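Local coordinates for protein T cell receptor mu chain (Monodelphis domestica, PDB 7L15) that probably recognises antigen at the T cell surface as the mu chain of the marsupial gamma-mu T cell receptor, at residues S33-T38 against Q87-I92; K159-S164 against C203-L208. All coordinates share one frame; numbering follows the deposited sequence.

Contact 1 (S33-T38 against Q87-I92); sequences SLKCQT and QIFLQI
The carbonyl oxygen of Leu34 is gripped twice by the facing strand. Leu90 N donates to Leu34 O at 2.9 Å, and Phe89 CA adds a CA-H...O contact to the same oxygen. The strands run antiparallel and match the B-E pairing of an immunoglobulin V domain. The shortest backbone bond runs from Cys36 N to Ile88 O, at 2.8 Å.

Leu34, Cys36, Ile88 and Leu90 face the core of the sandwich. Leu34 and Leu90 run next to each other into the core, with Leu34 CD1 3.8 Å from Leu90 CD2. Trp50 and Tyr103 of other strands pack on this face. Cys36 SG forms the canonical disulfide with Cys105.

Lys35, Gln37, Gln87 and Phe89 occupy the outer face. The aliphatic part of Lys35 runs alongside the Phe89 ring, and Lys35 CD comes 3.7 Å from Phe89 CE2. The same CD also meets the Gln87 amide. At the Ser33 end, a water links Ser33 OG to Gln91 OE1.

The Gln37 chain bends at chi2 (73°), which carries its amide across to Gln87. Its NE2 bonds to Lys85 O. Gln87 NE2 donates to Gln37 OE1 at 3.0 Å. The acceptor lies near the Gln87 amide plane, while the donor sits above the carbonyl plane of Gln37.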
ATOM      1  N   SER A  33      -5.556   3.715  20.813  1.00 40.68           N
ATOM      2  CA  SER A  33      -5.083   2.946  21.964  1.00 42.44           C
ATOM      3  C   SER A  33      -5.210   1.460  21.662  1.00 43.46           C
ATOM      4  O   SER A  33      -6.323   0.942  21.579  1.00 43.91           O
ATOM      5  CB  SER A  33      -5.879   3.289  23.224  1.00 51.55           C
ATOM      6  OG  SER A  33      -6.099   4.680  23.318  1.00 60.22           O
ATOM      7  N   LEU A  34      -4.084   0.760  21.530  1.00 38.18           N
ATOM      8  CA  LEU A  34      -4.114  -0.670  21.268  1.00 42.89           C
ATOM      9  C   LEU A  34      -3.537  -1.429  22.452  1.00 51.86           C
ATOM     10  O   LEU A  34      -2.699  -0.915  23.198  1.00 52.69           O
ATOM     11  CB  LEU A  34      -3.335  -1.032  19.996  1.00 41.14           C
ATOM     12  CG  LEU A  34      -3.799  -0.328  18.712  1.00 38.44           C
ATOM     13  CD1 LEU A  34      -3.109  -0.876  17.468  1.00 30.60           C
ATOM     14  CD2 LEU A  34      -5.302  -0.440  18.556  1.00 40.75           C
ATOM     15  N   LYS A  35      -3.989  -2.664  22.612  1.00 45.54           N
ATOM     16  CA  LYS A  35      -3.474  -3.551  23.640  1.00 46.95           C
ATOM     17  C   LYS A  35      -2.920  -4.801  22.971  1.00 41.45           C
ATOM     18  O   LYS A  35      -3.478  -5.286  21.985  1.00 47.97           O
ATOM     19  CB  LYS A  35      -4.566  -3.917  24.666  1.00 42.13           C
ATOM     20  CG  LYS A  35      -4.126  -4.988  25.653  1.00 58.07           C
ATOM     21  CD  LYS A  35      -5.064  -5.107  26.849  1.00 61.74           C
ATOM     22  CE  LYS A  35      -6.464  -5.486  26.424  1.00 67.43           C
ATOM     23  NZ  LYS A  35      -7.172  -6.204  27.510  1.00 72.26           N
ATOM     24  N   CYS A  36      -1.812  -5.310  23.490  1.00 49.82           N
ATOM     25  CA  CYS A  36      -1.269  -6.597  23.073  1.00 44.07           C
ATOM     26  C   CYS A  36      -1.143  -7.480  24.309  1.00 46.50           C
ATOM     27  O   CYS A  36      -0.297  -7.232  25.167  1.00 43.02           O
ATOM     28  CB  CYS A  36       0.073  -6.430  22.379  1.00 48.96           C
ATOM     29  SG  CYS A  36       0.927  -8.027  21.978  1.00 54.51           S
ATOM     30  N   GLN A  37      -1.986  -8.508  24.389  1.00 50.09           N
ATOM     31  CA  GLN A  37      -1.938  -9.500  25.455  1.00 55.02           C
ATOM     32  C   GLN A  37      -0.905 -10.566  25.105  1.00 60.41           C
ATOM     33  O   GLN A  37      -1.013 -11.209  24.053  1.00 52.45           O
ATOM     34  CB  GLN A  37      -3.316 -10.130  25.629  1.00 54.90           C
ATOM     35  CG  GLN A  37      -3.349 -11.218  26.681  1.00 57.17           C
ATOM     36  CD  GLN A  37      -3.261 -10.653  28.070  1.00 61.30           C
ATOM     37  OE1 GLN A  37      -4.213 -10.043  28.553  1.00 72.25           O
ATOM     38  NE2 GLN A  37      -2.110 -10.825  28.716  1.00 56.47           N
ATOM     39  N   THR A  38       0.090 -10.758  25.970  1.00 53.30           N
ATOM     40  CA  THR A  38       1.132 -11.737  25.705  1.00 58.56           C
ATOM     41  C   THR A  38       0.992 -12.943  26.623  1.00 58.08           C
ATOM     42  O   THR A  38       0.351 -12.890  27.677  1.00 53.60           O
ATOM     43  CB  THR A  38       2.530 -11.135  25.875  1.00 52.41           C
ATOM     44  OG1 THR A  38       2.843 -11.036  27.261  1.00 48.59           O
ATOM     45  CG2 THR A  38       2.589  -9.776  25.267  1.00 45.43           C
ATOM     46  N   GLN A  87       0.810  -7.415  29.552  1.00 55.17           N
ATOM     47  CA  GLN A  87       0.322  -6.678  28.393  1.00 55.37           C
ATOM     48  C   GLN A  87       1.251  -5.515  28.074  1.00 48.44           C
ATOM     49  O   GLN A  87       1.924  -4.985  28.963  1.00 54.87           O
ATOM     50  CB  GLN A  87      -1.094  -6.141  28.640  1.00 53.16           C
ATOM     51  CG  GLN A  87      -2.105  -7.208  29.044  1.00 56.92           C
ATOM     52  CD  GLN A  87      -3.313  -6.598  29.723  1.00 61.41           C
ATOM     53  OE1 GLN A  87      -3.210  -5.552  30.362  1.00 65.49           O
ATOM     54  NE2 GLN A  87      -4.464  -7.240  29.582  1.00 68.06           N
ATOM     55  N   ILE A  88       1.302  -5.129  26.792  1.00 43.91           N
ATOM     56  CA  ILE A  88       1.866  -3.840  26.400  1.00 50.57           C
ATOM     57  C   ILE A  88       0.834  -3.099  25.568  1.00 52.50           C
ATOM     58  O   ILE A  88      -0.029  -3.702  24.926  1.00 52.46           O
ATOM     59  CB  ILE A  88       3.189  -3.922  25.610  1.00 51.98           C
ATOM     60  CG1 ILE A  88       2.942  -4.303  24.144  1.00 52.19           C
ATOM     61  CG2 ILE A  88       4.149  -4.867  26.278  1.00 58.69           C
ATOM     62  CD1 ILE A  88       4.057  -3.856  23.220  1.00 51.24           C
ATOM     63  N   PHE A  89       0.943  -1.774  25.583  1.00 48.83           N
ATOM     64  CA  PHE A  89      -0.026  -0.894  24.951  1.00 45.31           C
ATOM     65  C   PHE A  89       0.655   0.013  23.944  1.00 50.26           C
ATOM     66  O   PHE A  89       1.863   0.258  24.013  1.00 46.88           O
ATOM     67  CB  PHE A  89      -0.762  -0.059  25.981  1.00 42.36           C
ATOM     68  CG  PHE A  89      -1.359  -0.877  27.072  1.00 54.44           C
ATOM     69  CD1 PHE A  89      -0.597  -1.237  28.182  1.00 57.62           C
ATOM     70  CD2 PHE A  89      -2.671  -1.325  26.979  1.00 50.41           C
ATOM     71  CE1 PHE A  89      -1.137  -2.016  29.186  1.00 55.61           C
ATOM     72  CE2 PHE A  89      -3.222  -2.113  27.980  1.00 54.94           C
ATOM     73  CZ  PHE A  89      -2.457  -2.455  29.089  1.00 59.36           C
ATOM     74  N   LEU A  90      -0.137   0.476  22.986  1.00 43.12           N
ATOM     75  CA  LEU A  90       0.292   1.457  22.008  1.00 46.36           C
ATOM     76  C   LEU A  90      -0.629   2.660  22.104  1.00 44.34           C
ATOM     77  O   LEU A  90      -1.845   2.516  22.262  1.00 43.40           O
ATOM     78  CB  LEU A  90       0.266   0.874  20.596  1.00 40.65           C
ATOM     79  CG  LEU A  90       0.436   1.842  19.428  1.00 43.04           C
ATOM     80  CD1 LEU A  90       1.849   2.329  19.380  1.00 47.57           C
ATOM     81  CD2 LEU A  90       0.085   1.179  18.096  1.00 43.78           C
ATOM     82  N   GLN A  91      -0.057   3.850  22.025  1.00 41.36           N
ATOM     83  CA  GLN A  91      -0.877   5.046  21.951  1.00 40.81           C
ATOM     84  C   GLN A  91      -0.368   5.941  20.841  1.00 40.70           C
ATOM     85  O   GLN A  91       0.823   6.252  20.791  1.00 43.70           O
ATOM     86  CB  GLN A  91      -0.892   5.815  23.265  1.00 43.80           C
ATOM     87  CG  GLN A  91      -1.582   7.147  23.090  1.00 51.95           C
ATOM     88  CD  GLN A  91      -1.671   7.953  24.368  1.00 64.08           C
ATOM     89  OE1 GLN A  91      -2.565   7.728  25.194  1.00 61.12           O
ATOM     90  NE2 GLN A  91      -0.751   8.910  24.535  1.00 55.20           N
ATOM     91  N   ILE A  92      -1.267   6.335  19.941  1.00 42.05           N
ATOM     92  CA  ILE A  92      -0.936   7.242  18.861  1.00 42.03           C
ATOM     93  C   ILE A  92      -1.961   8.356  18.887  1.00 46.56           C
ATOM     94  O   ILE A  92      -3.147   8.136  18.590  1.00 41.82           O
ATOM     95  CB  ILE A  92      -0.902   6.558  17.491  1.00 47.70           C
ATOM     96  CG1 ILE A  92       0.161   5.468  17.477  1.00 45.77           C
ATOM     97  CG2 ILE A  92      -0.546   7.570  16.415  1.00 45.31           C
ATOM     98  CD1 ILE A  92       0.377   4.850  16.098  1.00 39.51           C
TER
HETATM   99  O   HOH W   1      -3.839   5.460  25.195  1.00 47.83           O

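Contact 2 (K159-S164 against C203-L208); sequences KELHVS and CSVKHL
His162 and Lys206 pair through two backbone bonds, the shorter from Lys206 N to His162 O at 2.8 Å. The pairing is antiparallel and fits the C and F strands of an immunoglobulin C1 domain. Ser164 and Ser204 form the next hydrogen-bonded pair.

The tight side is the inner one. Leu161 CD2 meets Val205 CG1 at 3.8 Å, the two side chains crossing at a slant. Val163 CG1 is anti to its backbone N (chi1 -167°), and this branch reaches both Cys203 SG, at 3.8 Å, and Val205 CG2. Cys203 closes the domain disulfide with Cys151, and Ile153 packs on Leu161, Val163 and Val205.

The other face is looser. His162 and Lys206 approach through their CB atoms, 4.3 Å apart, then the two side chains diverge; both residues are exposed to solvent. Ser164 and Ser204 share this face, where Ser204 OG bonds to Glu211.

At the Glu160 end, a water donates to Glu160 O and accepts from Leu208 N. A hydrogen bond between NE2 and Pro158 O holds the His207 ring. Leu208 CG rests over one ring face, Leu161 CB lies at the ring edge, and Glu160 O approaches CD2 of His207 at 3.2 Å.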
ATOM      1  N   LYS A 159     -19.461  10.791   2.423  1.00 43.36           N
ATOM      2  CA  LYS A 159     -18.948  10.068   1.260  1.00 42.47           C
ATOM      3  C   LYS A 159     -20.039   9.414   0.424  1.00 43.97           C
ATOM      4  O   LYS A 159     -19.788   9.110  -0.744  1.00 44.05           O
ATOM      5  CB  LYS A 159     -17.943   8.980   1.693  1.00 45.49           C
ATOM      6  CG  LYS A 159     -18.598   7.750   2.305  1.00 39.82           C
ATOM      7  CD  LYS A 159     -17.597   6.787   2.931  1.00 55.87           C
ATOM      8  CE  LYS A 159     -17.457   7.038   4.418  1.00 67.14           C
ATOM      9  NZ  LYS A 159     -17.265   5.780   5.199  1.00 69.83           N
ATOM     10  N   GLU A 160     -21.219   9.156   0.986  1.00 37.00           N
ATOM     11  CA  GLU A 160     -22.262   8.471   0.231  1.00 41.19           C
ATOM     12  C   GLU A 160     -22.731   9.355  -0.926  1.00 47.67           C
ATOM     13  O   GLU A 160     -23.100  10.523  -0.723  1.00 42.64           O
ATOM     14  CB  GLU A 160     -23.437   8.097   1.139  1.00 44.24           C
ATOM     15  CG  GLU A 160     -23.103   7.046   2.197  1.00 58.47           C
ATOM     16  CD  GLU A 160     -22.308   7.612   3.368  1.00 60.95           C
ATOM     17  OE1 GLU A 160     -22.378   8.835   3.588  1.00 57.43           O
ATOM     18  OE2 GLU A 160     -21.610   6.832   4.057  1.00 65.17           O
ATOM     19  N   LEU A 161     -22.686   8.809  -2.146  1.00 41.42           N
ATOM     20  CA  LEU A 161     -23.299   9.462  -3.297  1.00 40.78           C
ATOM     21  C   LEU A 161     -23.647   8.410  -4.340  1.00 42.69           C
ATOM     22  O   LEU A 161     -23.199   7.265  -4.283  1.00 44.97           O
ATOM     23  CB  LEU A 161     -22.403  10.558  -3.909  1.00 47.07           C
ATOM     24  CG  LEU A 161     -20.916  10.353  -4.248  1.00 55.21           C
ATOM     25  CD1 LEU A 161     -20.577   8.925  -4.616  1.00 57.55           C
ATOM     26  CD2 LEU A 161     -20.468  11.268  -5.370  1.00 49.16           C
ATOM     27  N   HIS A 162     -24.433   8.830  -5.313  1.00 45.23           N
ATOM     28  CA  HIS A 162     -24.801   8.005  -6.447  1.00 45.42           C
ATOM     29  C   HIS A 162     -24.432   8.774  -7.702  1.00 43.25           C
ATOM     30  O   HIS A 162     -24.731   9.969  -7.800  1.00 45.71           O
ATOM     31  CB  HIS A 162     -26.295   7.682  -6.415  1.00 44.27           C
ATOM     32  CG  HIS A 162     -26.716   6.635  -7.393  1.00 57.40           C
ATOM     33  ND1 HIS A 162     -27.197   6.943  -8.650  1.00 60.65           N
ATOM     34  CD2 HIS A 162     -26.757   5.286  -7.293  1.00 57.40           C
ATOM     35  CE1 HIS A 162     -27.511   5.827  -9.283  1.00 59.47           C
ATOM     36  NE2 HIS A 162     -27.258   4.809  -8.480  1.00 63.22           N
ATOM     37  N   VAL A 163     -23.760   8.092  -8.638  1.00 41.83           N
ATOM     38  CA  VAL A 163     -23.267   8.673  -9.881  1.00 38.25           C
ATOM     39  C   VAL A 163     -23.785   7.853 -11.046  1.00 43.83           C
ATOM     40  O   VAL A 163     -23.950   6.630 -10.956  1.00 43.93           O
ATOM     41  CB  VAL A 163     -21.729   8.734  -9.952  1.00 42.98           C
ATOM     42  CG1 VAL A 163     -21.272   9.640 -11.109  1.00 41.63           C
ATOM     43  CG2 VAL A 163     -21.159   9.209  -8.642  1.00 34.97           C
ATOM     44  N   SER A 164     -24.026   8.539 -12.155  1.00 44.69           N
ATOM     45  CA  SER A 164     -24.527   7.905 -13.366  1.00 44.82           C
ATOM     46  C   SER A 164     -24.078   8.722 -14.571  1.00 42.78           C
ATOM     47  O   SER A 164     -24.238   9.946 -14.586  1.00 48.93           O
ATOM     48  CB  SER A 164     -26.051   7.794 -13.302  1.00 40.68           C
ATOM     49  OG  SER A 164     -26.557   7.217 -14.473  1.00 61.33           O
ATOM     50  N   CYS A 203     -23.176  13.590 -16.888  1.00 46.45           N
ATOM     51  CA  CYS A 203     -22.818  13.003 -15.614  1.00 45.68           C
ATOM     52  C   CYS A 203     -23.743  13.568 -14.554  1.00 43.78           C
ATOM     53  O   CYS A 203     -23.866  14.788 -14.420  1.00 55.33           O
ATOM     54  CB  CYS A 203     -21.366  13.286 -15.245  1.00 43.95           C
ATOM     55  SG  CYS A 203     -20.973  12.400 -13.757  1.00 55.40           S
ATOM     56  N   SER A 204     -24.377  12.693 -13.797  1.00 43.17           N
ATOM     57  CA  SER A 204     -25.403  13.107 -12.862  1.00 43.86           C
ATOM     58  C   SER A 204     -25.091  12.534 -11.488  1.00 43.82           C
ATOM     59  O   SER A 204     -24.913  11.319 -11.348  1.00 41.19           O
ATOM     60  CB  SER A 204     -26.778  12.655 -13.344  1.00 45.37           C
ATOM     61  OG  SER A 204     -27.700  12.725 -12.273  1.00 53.06           O
ATOM     62  N   VAL A 205     -25.027  13.408 -10.483  1.00 42.96           N
ATOM     63  CA  VAL A 205     -24.601  13.054  -9.135  1.00 40.44           C
ATOM     64  C   VAL A 205     -25.716  13.382  -8.155  1.00 41.21           C
ATOM     65  O   VAL A 205     -26.307  14.465  -8.214  1.00 50.26           O
ATOM     66  CB  VAL A 205     -23.305  13.797  -8.750  1.00 56.95           C
ATOM     67  CG1 VAL A 205     -22.926  13.508  -7.301  1.00 51.46           C
ATOM     68  CG2 VAL A 205     -22.177  13.398  -9.696  1.00 45.09           C
ATOM     69  N   LYS A 206     -25.993  12.451  -7.253  1.00 41.22           N
ATOM     70  CA  LYS A 206     -26.973  12.642  -6.195  1.00 45.71           C
ATOM     71  C   LYS A 206     -26.236  12.580  -4.868  1.00 53.08           C
ATOM     72  O   LYS A 206     -25.490  11.631  -4.608  1.00 46.22           O
ATOM     73  CB  LYS A 206     -28.082  11.589  -6.267  1.00 45.87           C
ATOM     74  CG  LYS A 206     -29.214  11.965  -7.217  1.00 54.52           C
ATOM     75  CD  LYS A 206     -29.971  10.739  -7.697  1.00 66.59           C
ATOM     76  CE  LYS A 206     -31.338  11.103  -8.266  1.00 75.11           C
ATOM     77  NZ  LYS A 206     -32.429  10.215  -7.737  1.00 73.49           N
ATOM     78  N   HIS A 207     -26.417  13.605  -4.049  1.00 55.14           N
ATOM     79  CA  HIS A 207     -25.670  13.712  -2.808  1.00 37.97           C
ATOM     80  C   HIS A 207     -26.551  14.478  -1.839  1.00 43.80           C
ATOM     81  O   HIS A 207     -26.971  15.599  -2.148  1.00 47.02           O
ATOM     82  CB  HIS A 207     -24.326  14.412  -3.046  1.00 39.63           C
ATOM     83  CG  HIS A 207     -23.489  14.549  -1.812  1.00 46.12           C
ATOM     84  ND1 HIS A 207     -23.403  15.727  -1.102  1.00 38.22           N
ATOM     85  CD2 HIS A 207     -22.708  13.655  -1.158  1.00 43.18           C
ATOM     86  CE1 HIS A 207     -22.610  15.548  -0.056  1.00 49.37           C
ATOM     87  NE2 HIS A 207     -22.173  14.299  -0.069  1.00 41.70           N
ATOM     88  N   LEU A 208     -26.886  13.840  -0.713  1.00 45.16           N
ATOM     89  CA  LEU A 208     -27.762  14.417   0.319  1.00 43.08           C
ATOM     90  C   LEU A 208     -29.075  14.890  -0.279  1.00 50.26           C
ATOM     91  O   LEU A 208     -29.584  15.958   0.058  1.00 56.87           O
ATOM     92  CB  LEU A 208     -27.069  15.567   1.059  1.00 42.45           C
ATOM     93  CG  LEU A 208     -25.787  15.132   1.762  1.00 52.38           C
ATOM     94  CD1 LEU A 208     -25.127  16.323   2.385  1.00 58.90           C
ATOM     95  CD2 LEU A 208     -26.070  14.057   2.806  1.00 46.29           C
TER
HETATM   96  O   HOH W   2     -25.679  11.448   0.068  1.00 55.57           O

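Overall arrangement
Contact 1 and contact 2 belong to the two immunoglobulin domains of the chain, V-set and C1-set. They follow in series along the sequence and lie on opposite sides of the chain's centre. Their centres are 40 Å apart, and their nearest atoms are about 19 Å apart, so they do not touch. Each contact supplies one cysteine to the disulfide of its own domain. In contact 1 it comes from 33-38, the earlier segment, whereas in contact 2 it comes from 203-208, the later one. No other protein chain of the assembly touches either contact. A glycan attached to the V domain lies about 12 Å from the Ile88 side chain in contact 1.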